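Local atomic coordinates of alpha-L-rhamnosidase (Klebsiella oxytoca, PDB entry 4XHC), a protein that hydrolyses terminal alpha-L-rhamnose from rhamnosides as a two-domain glycoside hydrolase of family 78, with rhamnose held in its pocket. Residues E449-L454 against L477-R482; L468-I473 against P534-R539; Q125-F128 against E134-E137; V61-D66 against S94-F99; M33-N38 against Q291-A296. One frame throughout, in Å; residues are numbered along the deposited sequence.

How the contacts relate
The five contacts sample both halves of a two-domain enzyme. Along the chain, contacts 4 and 3 follow one another in the N-terminal beta domain, and contacts 1 and 2 come later in the helical domain, where their segments alternate. Contacts 1 and 2 share helix 466-478, have centres about 14 Å apart and touch through Met451 on Tyr472 and Leu477 on Phe537. Contacts 3 and 4 reach the same six-stranded sheet, with centres about 10 Å apart. The centres of contacts 2 and 3 are about 33 Å from each other. These four thus join parts within each domain separately, while contact 5, whose closure spans contacts 3 and 4, ties the chain start to the helical domain.

Contact 1: residues E449-L454 against L477-R482; sequences EIMRNL and LQCGLR. With SO4 (sulfate ion), chain D.
A Schellman motif closes helix 466-478, and two of its residues, Cys479 and Leu481, are the ones that Met451 and Arg452 of helix 444-456 meet. Gly480, with positive phi, is the C-prime residue: its N bonds to Leu477 O at 2.9 Å, while Leu481 N reaches back to Leu476 O. The turn carries Leu481 against helix 444-456; the same residue is the N-cap of helix 482-498. The two methyls of Leu481 divide the work. Leu481 CD1 packs on Met451 CB at 3.7 Å, and Leu481 CD2 lies over one face of the Arg452 guanidinium, offset toward its rim, 3.6 Å from NH2. Met451 CG sits 3.8 Å from Cys479 SG, an apolar touch of methylene on sulfur. The bend of the Arg452 chain at chi2 (-57°) swings the guanidinium back beside the turn. There a sulfate, probably from the crystallisation liquor, lies at the edge, its O4 taking bonds from Arg452 NE (3.0 Å) and NH2 (2.9 Å). Arg448 also donates a hydrogen bond to the sulfate, and another to Cys479 O. Arg452 NH1 pairs with Glu455 and with Glu484 of helix 482-498, and Met451 continues onto Tyr472, Ala475 and Leu476 of helix 466-478.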
# COMPACT_ATOMS: atom_id res chain seq x y z
N GLU A 449 -15.31 14.36 -54.40
CA GLU A 449 -16.28 13.27 -54.65
C GLU A 449 -16.16 12.10 -53.66
O GLU A 449 -17.17 11.50 -53.29
CB GLU A 449 -16.14 12.69 -56.09
CG GLU A 449 -16.58 13.61 -57.26
CD GLU A 449 -16.16 13.11 -58.66
OE1 GLU A 449 -16.29 13.89 -59.64
OE2 GLU A 449 -15.70 11.95 -58.78
N ILE A 450 -14.94 11.78 -53.22
CA ILE A 450 -14.75 10.73 -52.21
C ILE A 450 -15.31 11.13 -50.83
O ILE A 450 -15.93 10.30 -50.15
CB ILE A 450 -13.26 10.33 -52.08
CG1 ILE A 450 -12.81 9.55 -53.31
CG2 ILE A 450 -13.01 9.47 -50.83
CD1 ILE A 450 -11.31 9.47 -53.46
N MET A 451 -15.12 12.38 -50.43
CA MET A 451 -15.60 12.85 -49.13
C MET A 451 -17.12 12.92 -49.12
O MET A 451 -17.75 12.64 -48.09
CB MET A 451 -15.00 14.21 -48.77
CG MET A 451 -13.48 14.27 -48.75
SD MET A 451 -12.62 13.04 -47.74
CE MET A 451 -13.19 13.47 -46.09
N ARG A 452 -17.72 13.29 -50.25
CA ARG A 452 -19.18 13.20 -50.43
C ARG A 452 -19.68 11.76 -50.40
O ARG A 452 -20.78 11.49 -49.92
CB ARG A 452 -19.62 13.81 -51.76
CG ARG A 452 -19.49 15.31 -51.85
CD ARG A 452 -20.27 15.98 -50.74
NE ARG A 452 -20.41 17.41 -50.96
CZ ARG A 452 -20.83 18.28 -50.03
NH1 ARG A 452 -21.14 17.86 -48.81
NH2 ARG A 452 -20.91 19.56 -50.33
N ASN A 453 -18.87 10.84 -50.90
CA ASN A 453 -19.23 9.44 -50.90
C ASN A 453 -19.24 8.84 -49.48
O ASN A 453 -20.06 7.98 -49.18
CB ASN A 453 -18.28 8.67 -51.83
CG ASN A 453 -18.88 7.41 -52.38
OD1 ASN A 453 -20.09 7.24 -52.39
ND2 ASN A 453 -18.04 6.50 -52.85
N LEU A 454 -18.36 9.31 -48.60
CA LEU A 454 -18.38 8.89 -47.19
C LEU A 454 -19.65 9.33 -46.49
O LEU A 454 -20.20 8.61 -45.66
CB LEU A 454 -17.21 9.47 -46.43
CG LEU A 454 -15.80 9.04 -46.87
CD1 LEU A 454 -14.77 9.90 -46.16
CD2 LEU A 454 -15.53 7.58 -46.58
N LEU A 477 -11.47 19.75 -44.73
CA LEU A 477 -10.96 21.12 -44.94
C LEU A 477 -10.12 21.23 -46.22
O LEU A 477 -10.28 22.17 -46.99
CB LEU A 477 -10.16 21.59 -43.72
CG LEU A 477 -10.97 21.90 -42.45
CD1 LEU A 477 -10.07 22.19 -41.26
CD2 LEU A 477 -11.93 23.06 -42.68
N GLN A 478 -9.25 20.25 -46.45
CA GLN A 478 -8.40 20.21 -47.64
C GLN A 478 -9.21 20.22 -48.95
O GLN A 478 -8.77 20.79 -49.94
CB GLN A 478 -7.49 18.98 -47.58
CG GLN A 478 -6.48 18.84 -48.71
CD GLN A 478 -5.85 17.46 -48.74
OE1 GLN A 478 -5.08 17.10 -47.86
NE2 GLN A 478 -6.17 16.69 -49.78
N CYS A 479 -10.39 19.61 -48.94
CA CYS A 479 -11.26 19.59 -50.11
C CYS A 479 -12.24 20.76 -50.13
O CYS A 479 -13.16 20.79 -50.96
CB CYS A 479 -12.03 18.27 -50.17
SG CYS A 479 -10.98 16.79 -50.18
N GLY A 480 -12.05 21.74 -49.25
CA GLY A 480 -12.88 22.94 -49.23
C GLY A 480 -14.27 22.72 -48.66
O GLY A 480 -15.16 23.53 -48.91
N LEU A 481 -14.47 21.64 -47.90
CA LEU A 481 -15.76 21.33 -47.29
C LEU A 481 -15.79 21.86 -45.85
O LEU A 481 -15.85 21.08 -44.89
CB LEU A 481 -16.02 19.83 -47.32
CG LEU A 481 -16.17 19.25 -48.71
CD1 LEU A 481 -16.12 17.72 -48.68
CD2 LEU A 481 -17.46 19.74 -49.35
N ARG A 482 -15.77 23.19 -45.73
CA ARG A 482 -15.57 23.88 -44.46
C ARG A 482 -16.78 23.76 -43.52
O ARG A 482 -16.64 23.44 -42.34
CB ARG A 482 -15.23 25.34 -44.73
CG ARG A 482 -14.79 26.17 -43.52
CD ARG A 482 -14.91 27.67 -43.82
NE ARG A 482 -14.88 28.48 -42.61
CZ ARG A 482 -13.77 28.82 -41.94
NH1 ARG A 482 -12.57 28.41 -42.36
NH2 ARG A 482 -13.85 29.55 -40.84
S SO4 D . -20.32 19.47 -54.15
O1 SO4 D . -21.10 20.69 -54.44
O2 SO4 D . -21.30 18.36 -54.10
O3 SO4 D . -19.27 19.36 -55.18
O4 SO4 D . -19.52 19.54 -52.91

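Contact 2: residues L468-I473 against P534-R539; sequences LRHHYI and PAWFIR
Phe537 wedges its ring between His470 and Ile473, and this is the tightly filled part of the contact. Ile473 CG2 stands over the Phe537 ring centre, 3.5 Å from the centroid and only 9° off the normal, a clear CH-pi arrangement. It gets there because chi1 (-62°) sets CG2 anti to the backbone N, leaving CG1 to run beside that N. His470 meets the same ring with planes 32° apart and centroids separated by 5.0 Å, ND1 lying closest to CZ and CE2. That nitrogen has its polar partner in Thr533 OG1, just ahead of helix 534-540. The segments 468-473 and 534-539 run almost parallel, their axes 11.4 Å apart at closest approach, within the (alpha/alpha)6 barrel known for this family, and the His470 side chain is about 12 Å from the bound rhamnose. On the looser side stands Trp536, partly exposed, whose six-membered ring only brushes the His470 edge, Trp536 CE3 to His470 CE1 at 4.5 Å. Pro534 packs on Trp493 of helix 482-498 and Ile219 of helix 214-230.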
# COMPACT_ATOMS: atom_id res chain seq x y z
N LEU A 468 -8.14 9.23 -35.40
CA LEU A 468 -8.47 9.04 -36.80
C LEU A 468 -9.46 10.09 -37.27
O LEU A 468 -9.43 10.52 -38.42
CB LEU A 468 -9.02 7.65 -37.07
CG LEU A 468 -9.29 7.32 -38.54
CD1 LEU A 468 -8.07 7.63 -39.39
CD2 LEU A 468 -9.67 5.86 -38.69
N ARG A 469 -10.34 10.52 -36.38
CA ARG A 469 -11.32 11.54 -36.74
C ARG A 469 -10.65 12.86 -37.05
O ARG A 469 -11.12 13.60 -37.91
CB ARG A 469 -12.30 11.74 -35.60
CG ARG A 469 -13.20 10.55 -35.38
CD ARG A 469 -14.61 10.84 -35.85
NE ARG A 469 -15.50 9.71 -35.59
CZ ARG A 469 -16.80 9.74 -35.84
NH1 ARG A 469 -17.35 10.83 -36.33
NH2 ARG A 469 -17.56 8.68 -35.57
N HIS A 470 -9.56 13.16 -36.35
CA HIS A 470 -8.78 14.36 -36.66
C HIS A 470 -8.45 14.42 -38.14
O HIS A 470 -8.54 15.48 -38.76
CB HIS A 470 -7.48 14.37 -35.87
CG HIS A 470 -6.44 15.28 -36.44
ND1 HIS A 470 -6.39 16.62 -36.14
CD2 HIS A 470 -5.43 15.05 -37.31
CE1 HIS A 470 -5.39 17.18 -36.78
NE2 HIS A 470 -4.79 16.25 -37.50
N HIS A 471 -8.07 13.28 -38.70
CA HIS A 471 -7.65 13.23 -40.09
C HIS A 471 -8.83 13.37 -41.04
O HIS A 471 -8.70 13.96 -42.10
CB HIS A 471 -6.86 11.95 -40.35
CG HIS A 471 -5.61 11.87 -39.53
ND1 HIS A 471 -5.60 11.35 -38.25
CD2 HIS A 471 -4.35 12.29 -39.78
CE1 HIS A 471 -4.37 11.43 -37.76
NE2 HIS A 471 -3.60 12.01 -38.67
N TYR A 472 -9.98 12.84 -40.64
CA TYR A 472 -11.22 13.03 -41.37
C TYR A 472 -11.54 14.53 -41.49
O TYR A 472 -11.90 15.01 -42.56
CB TYR A 472 -12.35 12.29 -40.66
CG TYR A 472 -13.72 12.47 -41.25
CD1 TYR A 472 -13.94 12.34 -42.61
CD2 TYR A 472 -14.81 12.73 -40.42
CE1 TYR A 472 -15.21 12.49 -43.14
CE2 TYR A 472 -16.08 12.88 -40.95
CZ TYR A 472 -16.27 12.76 -42.31
OH TYR A 472 -17.53 12.92 -42.81
N ILE A 473 -11.36 15.25 -40.39
CA ILE A 473 -11.59 16.71 -40.39
C ILE A 473 -10.62 17.41 -41.32
O ILE A 473 -11.02 18.30 -42.09
CB ILE A 473 -11.45 17.31 -38.97
CG1 ILE A 473 -12.50 16.71 -38.02
CG2 ILE A 473 -11.60 18.83 -39.00
CD1 ILE A 473 -13.92 16.76 -38.54
N PRO A 534 -9.35 19.79 -32.00
CA PRO A 534 -10.31 20.85 -32.29
C PRO A 534 -9.84 22.26 -31.91
O PRO A 534 -10.18 23.23 -32.58
CB PRO A 534 -11.52 20.44 -31.47
CG PRO A 534 -11.48 18.95 -31.54
CD PRO A 534 -10.02 18.57 -31.52
N ALA A 535 -9.06 22.37 -30.84
CA ALA A 535 -8.45 23.64 -30.49
C ALA A 535 -7.61 24.21 -31.65
O ALA A 535 -7.69 25.41 -31.95
CB ALA A 535 -7.60 23.50 -29.23
N TRP A 536 -6.85 23.35 -32.31
CA TRP A 536 -6.04 23.76 -33.47
C TRP A 536 -6.93 24.16 -34.65
O TRP A 536 -6.76 25.24 -35.20
CB TRP A 536 -5.07 22.65 -33.89
CG TRP A 536 -4.15 23.03 -35.03
CD1 TRP A 536 -3.11 23.92 -34.98
CD2 TRP A 536 -4.20 22.54 -36.36
NE1 TRP A 536 -2.52 24.02 -36.22
CE2 TRP A 536 -3.16 23.17 -37.08
CE3 TRP A 536 -5.02 21.63 -37.03
CZ2 TRP A 536 -2.92 22.92 -38.43
CZ3 TRP A 536 -4.77 21.37 -38.38
CH2 TRP A 536 -3.73 22.02 -39.06
N PHE A 537 -7.86 23.29 -35.02
CA PHE A 537 -8.79 23.59 -36.12
C PHE A 537 -9.52 24.91 -35.87
O PHE A 537 -9.64 25.75 -36.77
CB PHE A 537 -9.82 22.47 -36.30
CG PHE A 537 -9.24 21.19 -36.83
CD1 PHE A 537 -8.58 21.17 -38.05
CD2 PHE A 537 -9.39 20.00 -36.13
CE1 PHE A 537 -8.06 19.98 -38.55
CE2 PHE A 537 -8.87 18.81 -36.62
CZ PHE A 537 -8.21 18.80 -37.84
N ILE A 538 -10.03 25.08 -34.66
CA ILE A 538 -10.83 26.25 -34.34
C ILE A 538 -9.98 27.51 -34.42
O ILE A 538 -10.40 28.50 -35.03
CB ILE A 538 -11.53 26.09 -32.97
CG1 ILE A 538 -12.63 25.03 -33.08
CG2 ILE A 538 -12.13 27.40 -32.49
CD1 ILE A 538 -13.05 24.44 -31.76
N ARG A 539 -8.78 27.46 -33.85
CA ARG A 539 -7.90 28.63 -33.81
C ARG A 539 -7.20 28.91 -35.14
O ARG A 539 -7.18 30.05 -35.59
CB ARG A 539 -6.87 28.48 -32.69
CG ARG A 539 -7.46 28.59 -31.30
CD ARG A 539 -6.59 27.92 -30.26
NE ARG A 539 -7.26 27.87 -28.96
CZ ARG A 539 -6.98 28.65 -27.92
NH1 ARG A 539 -6.03 29.57 -27.98
NH2 ARG A 539 -7.66 28.50 -26.79

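Contact 3: residues Q125-F128 against E134-E137; sequences QLTF and EVCE
Two chi1 torsions bring the strand and the loop together. In Thr127 the value of -47° places CG2 opposite the backbone N, toward the 134-137 loop, where it lies 4.0 Å from Glu134 O. In Val135, chi1 of -58° directs CG1 away from that residue's own carbonyl and onto the strand backbone, 3.6 Å from Thr127 O and 3.9 Å from Phe128 C. One methyl therefore rests along a peptide group, while the Phe128 side chain points to the far side of the strand and stacks on Tyr171. Strand 122-129 belongs to the six-stranded sheet of the N-terminal beta domain, and residues 134-137 are part of the long connection to strand 153-158 that folds back over it. A water completes the contact, donating to Phe128 O at 3.0 Å and, weakly, to Glu134 OE1 at 3.4 Å. The carboxylate has stronger partners: OE2 accepts from Thr131 N, and OE1 forms a salt bridge with Lys240, which lies in sequence between the rhamnose-pocket residues Asp237 and Arg241. This polar side thus links the beta domain to the catalytic one.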
# COMPACT_ATOMS: atom_id res chain seq x y z
N GLN A 125 -8.32 2.31 2.33
CA GLN A 125 -8.17 1.98 0.93
C GLN A 125 -8.64 3.15 0.09
O GLN A 125 -9.77 3.61 0.26
CB GLN A 125 -9.01 0.75 0.59
CG GLN A 125 -9.30 0.55 -0.89
CD GLN A 125 -9.19 -0.89 -1.29
OE1 GLN A 125 -10.19 -1.55 -1.60
NE2 GLN A 125 -7.98 -1.40 -1.25
N LEU A 126 -7.79 3.60 -0.83
CA LEU A 126 -8.10 4.70 -1.73
C LEU A 126 -8.23 4.21 -3.16
O LEU A 126 -7.46 3.36 -3.59
CB LEU A 126 -7.02 5.76 -1.66
CG LEU A 126 -6.61 6.27 -0.28
CD1 LEU A 126 -5.64 7.42 -0.43
CD2 LEU A 126 -7.82 6.71 0.53
N THR A 127 -9.20 4.75 -3.89
CA THR A 127 -9.40 4.40 -5.30
C THR A 127 -9.63 5.68 -6.10
O THR A 127 -10.40 6.55 -5.68
CB THR A 127 -10.59 3.46 -5.47
OG1 THR A 127 -10.49 2.41 -4.51
CG2 THR A 127 -10.62 2.84 -6.83
N PHE A 128 -8.95 5.80 -7.23
CA PHE A 128 -8.95 7.02 -8.02
C PHE A 128 -9.55 6.76 -9.39
O PHE A 128 -9.21 5.77 -10.04
CB PHE A 128 -7.52 7.48 -8.24
CG PHE A 128 -6.77 7.78 -6.98
CD1 PHE A 128 -6.13 6.75 -6.29
CD2 PHE A 128 -6.64 9.08 -6.52
CE1 PHE A 128 -5.40 7.03 -5.14
CE2 PHE A 128 -5.93 9.36 -5.37
CZ PHE A 128 -5.30 8.33 -4.68
N GLU A 134 -15.15 4.39 -12.56
CA GLU A 134 -13.89 3.79 -12.10
C GLU A 134 -13.79 3.61 -10.59
O GLU A 134 -12.96 2.83 -10.12
CB GLU A 134 -12.70 4.59 -12.61
CG GLU A 134 -12.55 4.56 -14.13
CD GLU A 134 -11.53 5.54 -14.64
OE1 GLU A 134 -10.33 5.44 -14.26
OE2 GLU A 134 -11.94 6.42 -15.43
N VAL A 135 -14.61 4.32 -9.83
CA VAL A 135 -14.66 4.12 -8.38
C VAL A 135 -15.91 3.35 -7.92
O VAL A 135 -16.16 3.21 -6.72
CB VAL A 135 -14.51 5.46 -7.62
CG1 VAL A 135 -13.19 6.14 -7.99
CG2 VAL A 135 -15.68 6.41 -7.87
N CYS A 136 -16.70 2.86 -8.88
CA CYS A 136 -17.90 2.06 -8.59
C CYS A 136 -17.82 0.62 -9.07
O CYS A 136 -18.40 -0.26 -8.47
CB CYS A 136 -19.12 2.70 -9.22
SG CYS A 136 -19.31 4.41 -8.70
N GLU A 137 -17.12 0.39 -10.18
CA GLU A 137 -16.93 -0.97 -10.68
C GLU A 137 -15.66 -1.53 -10.03
O GLU A 137 -14.65 -0.83 -9.93
CB GLU A 137 -16.78 -0.98 -12.20
CG GLU A 137 -17.79 -0.12 -12.97
CD GLU A 137 -19.01 -0.87 -13.45
OE1 GLU A 137 -19.39 -1.89 -12.84
OE2 GLU A 137 -19.60 -0.42 -14.46
O HOH W 1 -7.89 4.24 -12.21

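Contact 4: residues V61-D66 against S94-F99; sequences VEAHAD and SVIIDF
Val61 and Ile96 account for most of the buried surface, with Asp98 a smaller third. The two aliphatic side chains cross at about a right angle and meet through their CG2 methyls, 3.7 Å apart. Chi1 of Val61 (-57°) sends its other methyl, CG1, toward Asp98, whose CB it approaches to 4.0 Å. Asp98 thus offers only its methylene here: its OD1 is engaged by Gly100 N and by Arg174. Ile96 reaches with CD1 to Ala63 CB, at 4.1 Å. Between the backbones there is one straight bond, Val61 N to Ile96 O, 2.9 Å long with 171° at the hydrogen. The strands are neighbours in the six-stranded antiparallel sheet of the N-terminal beta domain, yet their short axes diverge by 104°, so the pairing is confined to their crossing point. Strand 59-65 runs on beside strand 73-79, and strand 94-99 beside 175-182. Val61 O and Ile96 O are 3.5 Å apart and, both being acceptors, cannot bond; between these segments the link is one backbone bond plus aliphatic contact.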
# COMPACT_ATOMS: atom_id res chain seq x y z
N VAL A 61 -20.12 12.98 -2.76
CA VAL A 61 -21.23 12.49 -3.57
C VAL A 61 -21.51 11.02 -3.30
O VAL A 61 -20.72 10.33 -2.66
CB VAL A 61 -20.97 12.68 -5.08
CG1 VAL A 61 -20.71 14.15 -5.40
CG2 VAL A 61 -19.81 11.81 -5.56
N GLU A 62 -22.66 10.57 -3.79
CA GLU A 62 -23.06 9.17 -3.73
C GLU A 62 -23.38 8.67 -5.12
O GLU A 62 -24.01 9.38 -5.91
CB GLU A 62 -24.30 8.99 -2.86
CG GLU A 62 -24.01 8.88 -1.38
CD GLU A 62 -25.25 8.60 -0.55
OE1 GLU A 62 -26.30 8.25 -1.15
OE2 GLU A 62 -25.17 8.72 0.69
N ALA A 63 -22.95 7.44 -5.40
CA ALA A 63 -23.14 6.83 -6.71
C ALA A 63 -24.46 6.09 -6.75
O ALA A 63 -24.82 5.43 -5.80
CB ALA A 63 -22.00 5.87 -6.99
N HIS A 64 -25.18 6.22 -7.86
CA HIS A 64 -26.40 5.44 -8.08
C HIS A 64 -26.32 4.79 -9.45
O HIS A 64 -26.03 5.47 -10.44
CB HIS A 64 -27.64 6.33 -7.96
CG HIS A 64 -27.90 6.84 -6.57
ND1 HIS A 64 -28.56 6.09 -5.62
CD2 HIS A 64 -27.58 8.01 -5.97
CE1 HIS A 64 -28.63 6.78 -4.49
NE2 HIS A 64 -28.04 7.95 -4.68
N ALA A 65 -26.53 3.48 -9.51
CA ALA A 65 -26.53 2.76 -10.78
C ALA A 65 -27.68 3.27 -11.64
O ALA A 65 -28.83 3.27 -11.21
CB ALA A 65 -26.66 1.25 -10.55
N ASP A 66 -27.35 3.74 -12.84
CA ASP A 66 -28.32 4.39 -13.73
C ASP A 66 -28.00 4.01 -15.18
O ASP A 66 -26.99 4.44 -15.72
CB ASP A 66 -28.24 5.92 -13.54
CG ASP A 66 -29.34 6.68 -14.30
OD1 ASP A 66 -30.00 6.09 -15.16
OD2 ASP A 66 -29.53 7.88 -14.02
N SER A 94 -17.42 4.53 4.03
CA SER A 94 -16.70 5.00 2.84
C SER A 94 -17.42 6.17 2.16
O SER A 94 -18.63 6.30 2.24
CB SER A 94 -16.50 3.86 1.83
OG SER A 94 -17.65 3.69 1.03
N VAL A 95 -16.66 7.03 1.48
CA VAL A 95 -17.23 8.17 0.80
C VAL A 95 -16.60 8.33 -0.57
O VAL A 95 -15.55 7.75 -0.84
CB VAL A 95 -16.98 9.47 1.58
CG1 VAL A 95 -17.79 9.45 2.86
CG2 VAL A 95 -15.50 9.64 1.88
N ILE A 96 -17.26 9.10 -1.44
CA ILE A 96 -16.68 9.48 -2.72
C ILE A 96 -16.53 11.00 -2.79
O ILE A 96 -17.52 11.72 -2.65
CB ILE A 96 -17.52 9.01 -3.90
CG1 ILE A 96 -17.60 7.48 -3.92
CG2 ILE A 96 -16.89 9.52 -5.20
CD1 ILE A 96 -18.62 6.93 -4.89
N ILE A 97 -15.30 11.45 -3.00
CA ILE A 97 -14.96 12.87 -3.10
C ILE A 97 -14.89 13.30 -4.57
O ILE A 97 -14.08 12.77 -5.35
CB ILE A 97 -13.59 13.17 -2.45
CG1 ILE A 97 -13.46 12.56 -1.05
CG2 ILE A 97 -13.35 14.67 -2.39
CD1 ILE A 97 -14.32 13.20 0.00
N ASP A 98 -15.75 14.25 -4.96
CA ASP A 98 -15.71 14.84 -6.29
C ASP A 98 -14.78 16.04 -6.25
O ASP A 98 -15.06 16.99 -5.52
CB ASP A 98 -17.12 15.30 -6.71
CG ASP A 98 -17.19 15.80 -8.15
OD1 ASP A 98 -16.15 15.91 -8.84
OD2 ASP A 98 -18.32 16.09 -8.59
N PHE A 99 -13.70 15.99 -7.03
CA PHE A 99 -12.76 17.12 -7.10
C PHE A 99 -13.19 18.22 -8.08
O PHE A 99 -12.62 19.30 -8.06
CB PHE A 99 -11.33 16.65 -7.41
CG PHE A 99 -10.57 16.22 -6.19
CD1 PHE A 99 -10.86 15.02 -5.56
CD2 PHE A 99 -9.58 17.02 -5.65
CE1 PHE A 99 -10.16 14.62 -4.42
CE2 PHE A 99 -8.88 16.63 -4.51
CZ PHE A 99 -9.17 15.42 -3.90

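Contact 5: residues M33-N38 against Q291-A296. With SO4 (sulfate ion), chain E.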
# COMPACT_ATOMS: atom_id res chain seq x y z
N MET A 33 20.10 -1.76 -30.45
CA MET A 33 19.83 -0.32 -30.46
C MET A 33 21.12 0.47 -30.58
O MET A 33 22.21 -0.08 -30.48
CB MET A 33 19.09 0.09 -29.19
CG MET A 33 17.78 -0.65 -28.93
SD MET A 33 16.43 -0.29 -30.08
CE MET A 33 15.98 1.39 -29.64
N THR A 34 20.98 1.78 -30.81
CA THR A 34 22.12 2.70 -30.98
C THR A 34 21.81 4.02 -30.25
O THR A 34 20.79 4.65 -30.49
CB THR A 34 22.43 2.98 -32.49
OG1 THR A 34 23.05 1.83 -33.08
CG2 THR A 34 23.36 4.19 -32.67
N ARG A 35 22.72 4.43 -29.38
CA ARG A 35 22.57 5.65 -28.61
C ARG A 35 23.35 6.76 -29.34
O ARG A 35 24.38 6.49 -29.93
CB ARG A 35 23.13 5.39 -27.21
CG ARG A 35 22.67 6.34 -26.12
CD ARG A 35 22.93 5.77 -24.72
NE ARG A 35 21.85 4.88 -24.31
CZ ARG A 35 20.70 5.28 -23.76
NH1 ARG A 35 20.47 6.56 -23.51
NH2 ARG A 35 19.78 4.37 -23.44
N HIS A 36 22.83 8.00 -29.32
CA HIS A 36 23.56 9.18 -29.85
C HIS A 36 23.74 10.23 -28.75
O HIS A 36 22.88 11.08 -28.57
CB HIS A 36 22.81 9.81 -31.02
CG HIS A 36 22.79 8.97 -32.25
ND1 HIS A 36 21.71 8.18 -32.60
CD2 HIS A 36 23.72 8.78 -33.21
CE1 HIS A 36 21.97 7.54 -33.72
NE2 HIS A 36 23.19 7.89 -34.11
N PRO A 37 24.87 10.18 -28.02
CA PRO A 37 25.03 11.02 -26.83
C PRO A 37 24.80 12.51 -27.07
O PRO A 37 24.23 13.18 -26.21
CB PRO A 37 26.49 10.76 -26.40
CG PRO A 37 26.83 9.43 -26.98
CD PRO A 37 26.07 9.35 -28.28
N ASN A 38 25.24 13.01 -28.22
CA ASN A 38 25.07 14.42 -28.58
C ASN A 38 23.59 14.85 -28.59
O ASN A 38 23.21 15.84 -27.97
CB ASN A 38 25.79 14.77 -29.91
CG ASN A 38 25.64 13.67 -30.99
OD1 ASN A 38 26.15 12.55 -30.85
ND2 ASN A 38 24.95 14.01 -32.08
N GLN A 291 12.47 7.34 -17.79
CA GLN A 291 12.76 6.97 -16.41
C GLN A 291 13.11 5.49 -16.32
O GLN A 291 12.41 4.66 -16.90
CB GLN A 291 11.56 7.29 -15.54
CG GLN A 291 11.41 8.77 -15.25
CD GLN A 291 10.28 9.06 -14.30
OE1 GLN A 291 9.13 8.67 -14.54
NE2 GLN A 291 10.58 9.74 -13.20
N PRO A 292 14.19 5.14 -15.64
CA PRO A 292 15.09 6.07 -14.94
C PRO A 292 16.04 6.85 -15.85
O PRO A 292 16.65 7.80 -15.41
CB PRO A 292 15.90 5.15 -14.03
CG PRO A 292 15.97 3.86 -14.78
CD PRO A 292 14.74 3.77 -15.67
N ASP A 293 16.21 6.41 -17.09
CA ASP A 293 17.03 7.11 -18.07
C ASP A 293 16.28 7.03 -19.39
O ASP A 293 15.20 6.47 -19.44
CB ASP A 293 18.40 6.45 -18.18
CG ASP A 293 19.47 7.39 -18.72
OD1 ASP A 293 19.22 8.09 -19.71
OD2 ASP A 293 20.58 7.41 -18.15
N VAL A 294 16.84 7.61 -20.45
CA VAL A 294 16.20 7.56 -21.75
C VAL A 294 16.37 6.17 -22.37
O VAL A 294 17.49 5.77 -22.68
CB VAL A 294 16.77 8.63 -22.70
CG1 VAL A 294 16.15 8.51 -24.09
CG2 VAL A 294 16.55 10.02 -22.14
N ILE A 295 15.26 5.44 -22.50
CA ILE A 295 15.26 4.16 -23.22
C ILE A 295 14.14 4.19 -24.24
O ILE A 295 12.99 4.46 -23.89
CB ILE A 295 15.04 2.93 -22.31
CG1 ILE A 295 15.97 2.95 -21.08
CG2 ILE A 295 15.27 1.64 -23.09
CD1 ILE A 295 15.25 3.17 -19.76
N ALA A 296 14.47 3.88 -25.48
CA ALA A 296 13.50 3.85 -26.56
C ALA A 296 12.94 2.44 -26.61
O ALA A 296 13.66 1.46 -26.39
CB ALA A 296 14.17 4.22 -27.87
S SO4 E . 21.57 0.91 -24.81
O1 SO4 E . 20.76 2.15 -24.76
O2 SO4 E . 21.27 0.18 -26.07
O3 SO4 E . 23.00 1.28 -24.72
O4 SO4 E . 21.21 0.04 -23.66
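A single guanidinium, that of Arg35, bridges a backbone carbonyl and a sulfate, both at its edge and in its plane. Arg35 NH2 donates to Val294 O at 2.8 Å, with 157° at the hydrogen, and approaches the oxygen almost straight down the carbonyl bond; NH1 adds a weak bond to the same atom at 3.2 Å. On the sulfate side, O1 is gripped by Arg35 NE at 3.0 Å and by Arg35 NH2 at 2.8 Å. Three good bonds and a weak one, to two oxygens at its edge, should restrict rotation of the group. The extended first part of the Arg35 side chain, with CG opposite the backbone N, carries it outward from the strand, and the bend at chi3 (-84°) turns the planar end toward Val294. Asp293 OD1 lies 4.3 Å from Arg35 NH1 but well out of the plane, so at most a favourable electrostatic influence is likely. The sulfate, probably from the crystallisation liquor, also rests against Met33 CB.

Met33 curls at chi2 and chi3 so that CE reaches Ala296 CB at 3.8 Å. Strand 33-35 pairs with strand 277-279, and strand 295-296 lies at the edge of a small sheet with 287-289 and 245-246. Leu40 of helix 37-45 touches both Arg35 and Val294, while Pro292 and Ile295 pack on Leu161 and Pro117 of the second subunit.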